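Local coordinates for nucleoprotein (Rift valley fever virus, PDB 3OV9) that encapsidates the viral genomic RNA, assembling into ring-shaped hexamers needed to form the nucleocapsid and shielding the genome from nucleases, at residues E40-Y45 with D100-S105. Residues are numbered along the deposited sequence; the frame is centred on the assembly and turned at random.
Sequences ELLKQY and DELTLS
One water donates a hydrogen bond to Asp100 O at 2.7 Å. The same water hydrogen-bonds Tyr45 OH, also at 2.7 Å, a polar bridge that joins helix and loop where no direct hydrogen bond does. Leu41 CD1 makes a van der Waals contact with Asp100 O at 3.6 Å. The setting is the all-helical phlebovirus nucleocapsid fold, in which the extended lead-in to helix 104-110 passes along one flank of helix 35-46. The closest CA atoms, those of Leu41 and Leu102, are 7.4 Å apart.

Leucine packing makes up most of the contact. Leu102 points at the helix and fits among Leu41, Leu42 and Tyr45; Leu41 and Leu42 are adjacent on one turn, and Tyr45 comes one turn later, four residues after Leu41. Leu102 CG stands 3.9 Å from Leu41 CB, and Leu102 CD1 comes within 4.0 Å of Leu42 CD2. In Leu41, CG anti to the carbonyl carbon (chi1 -68°) and CD1 anti to CA (chi2 168°) carry CD1 to the Asp100 peptide while CB stays against Leu102. Tyr90 of helix 77-90 also packs on Leu42, Tyr45 and Leu102.

At the more exposed end Arg37 forms salt bridges with Asp100 OD1 through NE and with Glu40 OE1 through NH1. Segment 40-45 lies in the region 1-71, essential for oligomerization, and Tyr4 and Leu7 of a neighbouring subunit pack on Glu40 and Lys43. Beyond the packed part, Thr103 N-caps helix 104-110 by accepting from Arg106 N. This helix start carries Ser105 and Arg106, probable RNA-binding residues by analogy with relatives. At the Tyr45 ring, Leu102 CD1 sits near the ring plane at the edge, 4.1 Å from Tyr45 CD2.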
# COMPACT_ATOMS: atom_id res chain seq x y z
N GLU A 40 26.13 -4.48 38.07
CA GLU A 40 27.58 -4.66 37.91
C GLU A 40 28.17 -3.57 37.02
O GLU A 40 29.19 -2.97 37.37
CB GLU A 40 27.92 -6.04 37.35
CG GLU A 40 29.42 -6.34 37.30
CD GLU A 40 29.73 -7.76 36.87
OE1 GLU A 40 29.02 -8.30 35.99
OE2 GLU A 40 30.71 -8.34 37.40
N LEU A 41 27.51 -3.31 35.90
CA LEU A 41 27.95 -2.28 34.95
C LEU A 41 27.85 -0.87 35.52
O LEU A 41 28.74 -0.05 35.28
CB LEU A 41 27.17 -2.38 33.63
CG LEU A 41 27.42 -3.62 32.75
CD1 LEU A 41 26.37 -3.69 31.65
CD2 LEU A 41 28.82 -3.63 32.16
N LEU A 42 26.79 -0.61 36.30
CA LEU A 42 26.63 0.68 36.98
C LEU A 42 27.79 0.97 37.94
O LEU A 42 28.37 2.06 37.90
CB LEU A 42 25.30 0.76 37.73
CG LEU A 42 24.02 0.91 36.91
CD1 LEU A 42 22.80 0.71 37.79
CD2 LEU A 42 23.96 2.26 36.19
N LYS A 43 28.10 -0.01 38.78
CA LYS A 43 29.21 0.09 39.74
C LYS A 43 30.56 0.25 39.05
O LYS A 43 31.39 1.06 39.47
CB LYS A 43 29.23 -1.15 40.65
CG LYS A 43 28.11 -1.21 41.69
CD LYS A 43 28.61 -0.83 43.09
CE LYS A 43 29.28 -1.99 43.79
NZ LYS A 43 29.73 -1.65 45.18
N GLN A 44 30.76 -0.52 37.97
CA GLN A 44 31.99 -0.49 37.18
C GLN A 44 32.24 0.87 36.55
O GLN A 44 33.31 1.45 36.71
CB GLN A 44 31.96 -1.58 36.10
CG GLN A 44 33.16 -1.59 35.17
CD GLN A 44 32.95 -2.45 33.95
OE1 GLN A 44 32.87 -3.68 34.04
NE2 GLN A 44 32.85 -1.82 32.79
N TYR A 45 31.24 1.37 35.82
CA TYR A 45 31.35 2.64 35.10
C TYR A 45 31.27 3.85 36.03
O TYR A 45 31.92 4.87 35.78
CB TYR A 45 30.26 2.76 34.03
CG TYR A 45 30.45 1.86 32.82
CD1 TYR A 45 31.65 1.87 32.10
CD2 TYR A 45 29.42 1.03 32.38
CE1 TYR A 45 31.82 1.05 30.99
CE2 TYR A 45 29.59 0.21 31.26
CZ TYR A 45 30.79 0.23 30.58
OH TYR A 45 30.95 -0.58 29.48
N ASP A 100 25.46 -6.86 27.93
CA ASP A 100 26.63 -6.08 28.33
C ASP A 100 26.46 -4.58 28.08
O ASP A 100 27.42 -3.82 28.20
CB ASP A 100 27.88 -6.61 27.62
CG ASP A 100 28.20 -8.05 27.98
OD1 ASP A 100 28.21 -8.38 29.19
OD2 ASP A 100 28.43 -8.86 27.06
N GLU A 101 25.24 -4.17 27.74
CA GLU A 101 24.94 -2.76 27.49
C GLU A 101 23.86 -2.24 28.43
O GLU A 101 22.86 -2.92 28.69
CB GLU A 101 24.49 -2.54 26.04
CG GLU A 101 25.51 -2.95 24.97
CD GLU A 101 26.59 -1.90 24.72
OE1 GLU A 101 26.58 -0.84 25.38
OE2 GLU A 101 27.45 -2.15 23.85
N LEU A 102 24.07 -1.02 28.93
CA LEU A 102 23.09 -0.34 29.77
C LEU A 102 22.12 0.49 28.93
O LEU A 102 22.50 1.03 27.89
CB LEU A 102 23.78 0.58 30.78
CG LEU A 102 24.54 -0.04 31.96
CD1 LEU A 102 25.34 1.03 32.69
CD2 LEU A 102 23.59 -0.74 32.92
N THR A 103 20.88 0.56 29.39
CA THR A 103 19.88 1.50 28.89
C THR A 103 19.21 2.13 30.11
O THR A 103 19.30 1.59 31.22
CB THR A 103 18.78 0.83 28.03
OG1 THR A 103 17.97 -0.02 28.85
CG2 THR A 103 19.38 0.03 26.89
N LEU A 104 18.54 3.26 29.90
CA LEU A 104 17.81 3.94 30.98
C LEU A 104 16.71 3.06 31.59
O LEU A 104 16.58 3.00 32.81
CB LEU A 104 17.23 5.27 30.49
CG LEU A 104 18.23 6.33 30.01
CD1 LEU A 104 17.50 7.49 29.35
CD2 LEU A 104 19.11 6.84 31.15
N SER A 105 15.95 2.36 30.74
CA SER A 105 14.87 1.49 31.20
C SER A 105 15.39 0.34 32.06
O SER A 105 14.75 -0.07 33.03
CB SER A 105 14.07 0.93 30.02
OG SER A 105 13.32 1.95 29.38
O HOH W 1 28.65 -1.46 28.43